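Local coordinates for spectinomycin phosphotransferase (Legionella pneumophila, PDB 3I1A), which probably transfers a phosphate group from a nucleotide to spectinomycin, an activity associated with resistance to that antibiotic, at residues L14-V17 and I21-H24; F109-T114 and V218-E223; G293-S298 and L307-Y312. All coordinates share one frame; numbering follows the deposited sequence.

In the fold
The three contacts follow one another along the chain and do not touch. Contact 1 joins the end of helix 10-19 to the approach to the first strand of the five-stranded antiparallel sheet. The side chain of L15 is about 9 Å from that of F50, which binds AMP and ADP when they are present. Contact 2 lies closest to the active site. There the side chain of V218 is about 5 Å from that of N217, a magnesium ligand, and about 6 Å from that of N107, a nucleotide-binding residue. Contact 3 joins two late helices, away from these sites. It is about 44 Å from contact 1 between centres and about 8 Å from contact 2 between nearest atoms.

Contact 1: L14-V17 and I21-H24; sequences LLKV and IDIH
L15 and I23 cross at a slant, methyl against methylene, where helix 10-19 ends. The L15 methyl CD1 lies 3.6 Å from CG1 of I23. CD1 is the branch anti to CA (chi2 178°), and it is the one that reaches the isoleucine. Both side chains also touch A42 of strand 38-43. L15 rests further on I51 of strand 48-55. I23 touches Y49 of that strand, and the side chain of I21 does the same. The L15-I23 pair therefore seats the helix end on the five-stranded sheet of the kinase-like N-terminal lobe.

K16 and D22 approach each other obliquely on the outer side. The lysine chain is bent at chi2 (54°) and again at chi4, and this brings NZ over to the carboxylate. NZ is 2.8 Å from OD1 of D22, on the syn side and somewhat out of the carboxylate plane. The bond from NZ to OD2 is weak, at 3.3 Å. D22 has a second conformer, so this salt bridge is certain for one of the two only.

The backbones meet between the two side-chain pairs. N of I21 gives a nearly straight hydrogen bond (167°) to O of L15, 3.2 Å away. CA of K16 lies 3.3 Å from O of I21, a CA-H...O contact.

The chemistry is divided by depth. The buried apolar pair and the backbone bond are the ordered part. The ion pair is exposed, has one good bond and one weak one, and is probably variable.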
loop_
_atom_site.group_PDB
_atom_site.type_symbol
_atom_site.label_atom_id
_atom_site.label_comp_id
_atom_site.label_asym_id
_atom_site.label_seq_id
_atom_site.Cartn_x
_atom_site.Cartn_y
_atom_site.Cartn_z
ATOM N N LEU A 14 21.848 -18.403 12.475
ATOM C CA LEU A 14 20.922 -17.462 13.094
ATOM C C LEU A 14 19.496 -17.988 13.272
ATOM O O LEU A 14 18.851 -17.735 14.304
ATOM C CB LEU A 14 20.902 -16.155 12.302
ATOM C CG LEU A 14 22.251 -15.430 12.367
ATOM C CD1 LEU A 14 22.322 -14.347 11.298
ATOM C CD2 LEU A 14 22.428 -14.840 13.743
ATOM N N LEU A 15 18.973 -18.687 12.269
ATOM C CA LEU A 15 17.632 -19.207 12.421
ATOM C C LEU A 15 17.616 -20.312 13.489
ATOM O O LEU A 15 16.651 -20.438 14.235
ATOM C CB LEU A 15 17.101 -19.714 11.068
ATOM C CG LEU A 15 16.846 -18.515 10.120
ATOM C CD1 LEU A 15 16.360 -18.996 8.759
ATOM C CD2 LEU A 15 15.801 -17.594 10.724
ATOM N N LYS A 16 18.684 -21.097 13.589
ATOM C CA LYS A 16 18.687 -22.133 14.621
ATOM C C LYS A 16 18.720 -21.500 16.009
ATOM O O LYS A 16 17.890 -21.793 16.864
ATOM C CB LYS A 16 19.894 -23.063 14.469
ATOM C CG LYS A 16 19.901 -24.216 15.489
ATOM C CD LYS A 16 18.591 -24.977 15.433
ATOM C CE LYS A 16 18.594 -26.203 16.355
ATOM N NZ LYS A 16 19.311 -27.347 15.733
ATOM N N VAL A 17 19.688 -20.619 16.215
ATOM C CA VAL A 17 19.862 -19.941 17.497
ATOM C C VAL A 17 18.644 -19.162 17.985
ATOM O O VAL A 17 18.157 -19.380 19.101
ATOM C CB VAL A 17 21.086 -18.991 17.428
ATOM C CG1 VAL A 17 21.130 -18.051 18.635
ATOM C CG2 VAL A 17 22.365 -19.811 17.371
ATOM N N ILE A 21 14.911 -23.151 14.411
ATOM C CA ILE A 21 14.591 -23.783 13.148
ATOM C C ILE A 21 15.823 -24.301 12.407
ATOM O O ILE A 21 16.833 -23.591 12.284
ATOM C CB ILE A 21 13.846 -22.808 12.225
ATOM C CG1 ILE A 21 12.521 -22.368 12.861
ATOM C CG2 ILE A 21 13.607 -23.467 10.873
ATOM C CD1 ILE A 21 11.913 -21.123 12.142
ATOM N N ASP A 22 15.751 -25.544 11.931
ATOM C CA ASP A 22 16.864 -26.126 11.182
ATOM C C ASP A 22 16.629 -25.929 9.691
ATOM O O ASP A 22 15.700 -26.492 9.106
ATOM C CB ASP A 22 17.028 -27.625 11.476
ATOM C CG ASP A 22 17.812 -27.893 12.744
ATOM O OD1 ASP A 22 18.862 -27.250 12.963
ATOM O OD2 ASP A 22 17.387 -28.766 13.522
ATOM N N ILE A 23 17.478 -25.110 9.086
ATOM C CA ILE A 23 17.402 -24.798 7.673
ATOM C C ILE A 23 18.542 -25.546 7.005
ATOM O O ILE A 23 19.668 -25.570 7.515
ATOM C CB ILE A 23 17.568 -23.270 7.429
ATOM C CG1 ILE A 23 16.390 -22.519 8.054
ATOM C CG2 ILE A 23 17.656 -22.972 5.934
ATOM C CD1 ILE A 23 15.055 -22.925 7.504
ATOM N N HIS A 24 18.250 -26.164 5.869
ATOM C CA HIS A 24 19.267 -26.935 5.169
ATOM C C HIS A 24 19.755 -26.200 3.935
ATOM O O HIS A 24 20.764 -26.564 3.352
ATOM C CB HIS A 24 18.704 -28.316 4.789
ATOM C CG HIS A 24 17.431 -28.262 3.997
ATOM N ND1 HIS A 24 17.367 -27.749 2.718
ATOM C CD2 HIS A 24 16.170 -28.653 4.307
ATOM C CE1 HIS A 24 16.122 -27.824 2.276
ATOM N NE2 HIS A 24 15.377 -28.369 3.221
#

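Contact 2: F109-T114 and V218-E223; sequences FTQNLT and VLVGNE
Q111 and V220 meet where the loop before helix 115-129 passes the strand that follows the magnesium ligand N217. Strand 218-220 forms a two-stranded antiparallel hairpin with strand 226-228, in the larger lobe of the kinase-like phosphotransferase fold. The hairpin lies in the chain between N217 and D230, the two residues that bind magnesium when it is present.

At the start of the first segment, the backbone N atoms of F109 and T110 both bond to OD1 of N107, a nucleotide-binding residue. The chain bends round this shared acceptor. The ring of F109 packs on A215 and V253.

Q111 then reaches across to the hairpin. Its CG is anti to the backbone N (chi1 179°) and the chain stays extended beyond it. This carries OE1 to V220; the two side chains cross at about a right angle. OE1 is the touching atom, 3.4 Å from CG1 of V220 and 3.7 Å from its CB. A polar oxygen thus rests on an apolar side chain. This is contact by packing, on the exposed side of the junction.

L113 supplies the buried half. Its methyl CD2 lies 3.7 Å from CG2 of V220, and the two side chains approach at a slant. The same CD2 is 4.3 Å from CG1 of V218, a looser contact. V218 and V220 both face the loop, as alternate residues of a strand do. L113 also touches W118 and L121 of helix 115-129.

T114 is the N-cap of that helix, and its OG1 caps a backbone N in the first turn. V220 also touches Q117 in that turn, and OE1 of Q117 accepts the N-H of T114.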
loop_
_atom_site.group_PDB
_atom_site.type_symbol
_atom_site.label_atom_id
_atom_site.label_comp_id
_atom_site.label_asym_id
_atom_site.label_seq_id
_atom_site.Cartn_x
_atom_site.Cartn_y
_atom_site.Cartn_z
ATOM N N PHE A 109 -6.428 -8.957 -7.498
ATOM C CA PHE A 109 -6.415 -8.653 -8.928
ATOM C C PHE A 109 -6.536 -10.034 -9.586
ATOM O O PHE A 109 -7.461 -10.311 -10.357
ATOM C CB PHE A 109 -5.073 -8.035 -9.364
ATOM C CG PHE A 109 -4.842 -6.610 -8.896
ATOM C CD1 PHE A 109 -3.562 -6.188 -8.531
ATOM C CD2 PHE A 109 -5.881 -5.682 -8.848
ATOM C CE1 PHE A 109 -3.327 -4.868 -8.126
ATOM C CE2 PHE A 109 -5.651 -4.352 -8.440
ATOM C CZ PHE A 109 -4.379 -3.951 -8.081
ATOM N N THR A 110 -5.600 -10.902 -9.222
ATOM C CA THR A 110 -5.487 -12.267 -9.741
ATOM C C THR A 110 -6.728 -13.120 -9.555
ATOM O O THR A 110 -7.201 -13.775 -10.494
ATOM C CB THR A 110 -4.319 -12.971 -9.052
ATOM O OG1 THR A 110 -3.137 -12.180 -9.233
ATOM C CG2 THR A 110 -4.112 -14.375 -9.622
ATOM N N GLN A 111 -7.246 -13.109 -8.333
ATOM C CA GLN A 111 -8.424 -13.890 -7.981
ATOM C C GLN A 111 -9.441 -12.993 -7.289
ATOM O O GLN A 111 -9.237 -12.591 -6.149
ATOM C CB GLN A 111 -8.010 -15.027 -7.040
ATOM C CG GLN A 111 -9.142 -15.904 -6.578
ATOM C CD GLN A 111 -8.641 -17.104 -5.805
ATOM O OE1 GLN A 111 -8.998 -17.316 -4.645
ATOM N NE2 GLN A 111 -7.796 -17.897 -6.447
ATOM N N ASN A 112 -10.534 -12.681 -7.972
ATOM C CA ASN A 112 -11.552 -11.829 -7.367
ATOM C C ASN A 112 -12.147 -12.415 -6.095
ATOM O O ASN A 112 -12.377 -13.628 -5.998
ATOM C CB ASN A 112 -12.659 -11.554 -8.369
ATOM C CG ASN A 112 -12.127 -10.955 -9.638
ATOM O OD1 ASN A 112 -11.304 -10.037 -9.604
ATOM N ND2 ASN A 112 -12.572 -11.484 -10.775
ATOM N N LEU A 113 -12.397 -11.544 -5.118
ATOM C CA LEU A 113 -12.964 -11.974 -3.846
ATOM C C LEU A 113 -14.388 -12.508 -3.979
ATOM O O LEU A 113 -15.173 -12.004 -4.780
ATOM C CB LEU A 113 -12.987 -10.807 -2.852
ATOM C CG LEU A 113 -11.668 -10.110 -2.523
ATOM C CD1 LEU A 113 -11.878 -9.212 -1.301
ATOM C CD2 LEU A 113 -10.576 -11.123 -2.245
ATOM N N THR A 114 -14.698 -13.537 -3.193
ATOM C CA THR A 114 -16.035 -14.109 -3.163
ATOM C C THR A 114 -16.873 -13.173 -2.260
ATOM O O THR A 114 -16.330 -12.315 -1.576
ATOM C CB THR A 114 -16.038 -15.496 -2.530
ATOM O OG1 THR A 114 -15.575 -15.404 -1.177
ATOM C CG2 THR A 114 -15.134 -16.449 -3.309
ATOM N N VAL A 218 -4.585 -7.485 -0.852
ATOM C CA VAL A 218 -5.380 -8.494 -0.183
ATOM C C VAL A 218 -5.016 -9.821 -0.853
ATOM O O VAL A 218 -5.099 -9.933 -2.078
ATOM C CB VAL A 218 -6.897 -8.282 -0.353
ATOM C CG1 VAL A 218 -7.630 -9.423 0.339
ATOM C CG2 VAL A 218 -7.323 -6.969 0.255
ATOM N N LEU A 219 -4.613 -10.809 -0.061
ATOM C CA LEU A 219 -4.287 -12.124 -0.610
ATOM C C LEU A 219 -5.372 -13.078 -0.162
ATOM O O LEU A 219 -5.943 -12.910 0.913
ATOM C CB LEU A 219 -2.945 -12.626 -0.086
ATOM C CG LEU A 219 -1.726 -11.738 -0.370
ATOM C CD1 LEU A 219 -0.489 -12.446 0.099
ATOM C CD2 LEU A 219 -1.627 -11.449 -1.843
ATOM N N VAL A 220 -5.667 -14.073 -0.987
ATOM C CA VAL A 220 -6.676 -15.074 -0.633
ATOM C C VAL A 220 -5.858 -16.315 -0.349
ATOM O O VAL A 220 -5.277 -16.901 -1.263
ATOM C CB VAL A 220 -7.638 -15.344 -1.796
ATOM C CG1 VAL A 220 -8.594 -16.477 -1.426
ATOM C CG2 VAL A 220 -8.402 -14.090 -2.129
ATOM N N GLY A 221 -5.797 -16.721 0.913
ATOM C CA GLY A 221 -4.952 -17.856 1.226
ATOM C C GLY A 221 -5.580 -19.109 1.762
ATOM O O GLY A 221 -6.625 -19.554 1.279
ATOM N N ASN A 222 -4.899 -19.674 2.761
ATOM C CA ASN A 222 -5.333 -20.898 3.407
ATOM C C ASN A 222 -6.738 -20.794 3.943
ATOM O O ASN A 222 -7.110 -19.782 4.555
ATOM N N GLU A 223 -7.515 -21.848 3.711
ATOM C CA GLU A 223 -8.893 -21.875 4.167
ATOM C C GLU A 223 -9.752 -20.874 3.428
ATOM O O GLU A 223 -10.867 -20.575 3.852
#

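Contact 3: G293-S298 and L307-Y312; sequences GQDLLS and LESFKY
D295 reaches across to S309 from one helix to the next. Its CB stands 4.0 Å from OG of S309, and CG is 3.7 Å from the same oxygen. The first torsion, -161°, sets CG across from the D295 backbone N and turns the carboxylate to the serine. OD2, at the tip, completes the approach. It accepts the proton of S309 OG over 2.7 Å, on the anti side and 18° out of the carboxylate plane. A weak bond from OG to O of S305 competes for the serine. NE2 of Q301, in the loop between the helices, bonds to OD2 as well. Two donors thus grip one buried carboxylate oxygen, which would favour the charged form of D295. On the serine, OG sits beside the backbone N, turned toward the aspartate.

The two segments belong to a helical hairpin. Helix 274-297 and helix 303-315 are joined by a short loop. Over the short segments their axes come within 8.9 Å and run at 136°, steeply inclined rather than neatly antiparallel. The hairpin is part of the mainly helical larger lobe of the kinase-like fold.

L296 packs next to the polar pair. Its CD2 lies 3.7 Å from CB of S309 and equally far from the backbone N of F310. Its other methyl, CD1, is 3.9 Å from CB of F310. The leucine thus packs against the root of the phenylalanine, and the two side chains are set at about a right angle. Helix 169-180 covers the apolar side, with L170 and F174 on L296 and A173 on F310. R306, in the first turn of helix 303-315, bonds through NE to O of D295 and through NH2 to O of L296.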
loop_
_atom_site.group_PDB
_atom_site.type_symbol
_atom_site.label_atom_id
_atom_site.label_comp_id
_atom_site.label_asym_id
_atom_site.label_seq_id
_atom_site.Cartn_x
_atom_site.Cartn_y
_atom_site.Cartn_z
ATOM N N GLY A 293 3.832 11.060 -13.746
ATOM C CA GLY A 293 4.024 12.145 -14.693
ATOM C C GLY A 293 5.471 12.638 -14.673
ATOM O O GLY A 293 6.081 12.907 -15.730
ATOM N N GLN A 294 6.053 12.764 -13.483
ATOM C CA GLN A 294 7.434 13.220 -13.407
ATOM C C GLN A 294 8.379 12.209 -14.080
ATOM O O GLN A 294 9.390 12.598 -14.699
ATOM C CB GLN A 294 7.876 13.425 -11.958
ATOM C CG GLN A 294 9.246 14.103 -11.857
ATOM C CD GLN A 294 9.254 15.493 -12.480
ATOM O OE1 GLN A 294 9.863 15.721 -13.536
ATOM N NE2 GLN A 294 8.563 16.428 -11.840
ATOM N N ASP A 295 8.059 10.920 -13.954
ATOM C CA ASP A 295 8.891 9.894 -14.580
ATOM C C ASP A 295 8.875 10.039 -16.102
ATOM O O ASP A 295 9.843 9.651 -16.775
ATOM C CB ASP A 295 8.407 8.493 -14.178
ATOM C CG ASP A 295 9.452 7.425 -14.404
ATOM O OD1 ASP A 295 10.657 7.690 -14.153
ATOM O OD2 ASP A 295 9.073 6.304 -14.814
ATOM N N LEU A 296 7.785 10.576 -16.653
ATOM C CA LEU A 296 7.698 10.768 -18.097
ATOM C C LEU A 296 8.314 12.093 -18.550
ATOM O O LEU A 296 8.828 12.181 -19.664
ATOM C CB LEU A 296 6.238 10.695 -18.585
ATOM C CG LEU A 296 5.695 9.315 -18.991
ATOM C CD1 LEU A 296 6.494 8.741 -20.199
ATOM C CD2 LEU A 296 5.755 8.387 -17.798
ATOM N N LEU A 297 8.266 13.128 -17.708
ATOM C CA LEU A 297 8.855 14.417 -18.068
ATOM C C LEU A 297 10.368 14.372 -17.876
ATOM O O LEU A 297 11.092 15.202 -18.440
ATOM C CB LEU A 297 8.267 15.537 -17.202
ATOM C CG LEU A 297 6.785 15.816 -17.468
ATOM C CD1 LEU A 297 6.235 16.756 -16.378
ATOM C CD2 LEU A 297 6.631 16.475 -18.822
ATOM N N SER A 298 10.832 13.414 -17.066
ATOM C CA SER A 298 12.264 13.232 -16.799
ATOM C C SER A 298 12.791 11.940 -17.429
ATOM O O SER A 298 12.031 11.158 -18.013
ATOM C CB SER A 298 12.526 13.180 -15.297
ATOM O OG SER A 298 12.041 14.351 -14.684
ATOM N N LEU A 307 8.044 3.559 -19.995
ATOM C CA LEU A 307 6.851 3.137 -20.747
ATOM C C LEU A 307 5.863 2.481 -19.775
ATOM O O LEU A 307 4.653 2.619 -19.928
ATOM C CB LEU A 307 7.211 2.137 -21.866
ATOM C CG LEU A 307 6.066 1.535 -22.714
ATOM C CD1 LEU A 307 5.175 2.595 -23.404
ATOM C CD2 LEU A 307 6.721 0.666 -23.793
ATOM N N GLU A 308 6.350 1.742 -18.785
ATOM C CA GLU A 308 5.399 1.129 -17.842
ATOM C C GLU A 308 4.648 2.217 -17.081
ATOM O O GLU A 308 3.432 2.112 -16.870
ATOM C CB GLU A 308 6.112 0.205 -16.850
ATOM C CG GLU A 308 6.786 -0.989 -17.519
ATOM C CD GLU A 308 7.413 -1.963 -16.530
ATOM O OE1 GLU A 308 8.123 -1.520 -15.597
ATOM O OE2 GLU A 308 7.209 -3.185 -16.708
ATOM N N SER A 309 5.371 3.258 -16.672
ATOM C CA SER A 309 4.742 4.382 -15.961
ATOM C C SER A 309 3.674 5.016 -16.864
ATOM O O SER A 309 2.595 5.349 -16.398
ATOM C CB SER A 309 5.773 5.447 -15.613
ATOM O OG SER A 309 6.730 4.949 -14.700
ATOM N N PHE A 310 3.973 5.145 -18.160
ATOM C CA PHE A 310 3.040 5.755 -19.110
ATOM C C PHE A 310 1.765 4.920 -19.245
ATOM O O PHE A 310 0.674 5.462 -19.246
ATOM C CB PHE A 310 3.759 5.946 -20.461
ATOM C CG PHE A 310 2.992 6.769 -21.477
ATOM C CD1 PHE A 310 2.094 7.759 -21.086
ATOM C CD2 PHE A 310 3.235 6.593 -22.837
ATOM C CE1 PHE A 310 1.454 8.559 -22.039
ATOM C CE2 PHE A 310 2.593 7.392 -23.800
ATOM C CZ PHE A 310 1.706 8.372 -23.399
ATOM N N LYS A 311 1.901 3.598 -19.326
ATOM C CA LYS A 311 0.748 2.725 -19.416
ATOM C C LYS A 311 -0.093 2.859 -18.141
ATOM O O LYS A 311 -1.326 2.943 -18.204
ATOM C CB LYS A 311 1.217 1.272 -19.635
ATOM C CG LYS A 311 1.905 1.101 -20.993
ATOM C CD LYS A 311 2.164 -0.360 -21.347
ATOM C CE LYS A 311 2.817 -0.475 -22.724
ATOM N NZ LYS A 311 2.955 -1.907 -23.150
ATOM N N TYR A 312 0.575 2.902 -16.991
ATOM C CA TYR A 312 -0.140 3.036 -15.721
ATOM C C TYR A 312 -0.901 4.356 -15.700
ATOM O O TYR A 312 -2.087 4.407 -15.355
ATOM C CB TYR A 312 0.819 3.003 -14.540
ATOM C CG TYR A 312 0.090 3.155 -13.220
ATOM C CD1 TYR A 312 -0.871 2.220 -12.817
ATOM C CD2 TYR A 312 0.335 4.244 -12.390
ATOM C CE1 TYR A 312 -1.569 2.379 -11.610
ATOM C CE2 TYR A 312 -0.353 4.409 -11.186
ATOM C CZ TYR A 312 -1.297 3.475 -10.803
ATOM O OH TYR A 312 -1.947 3.625 -9.593
#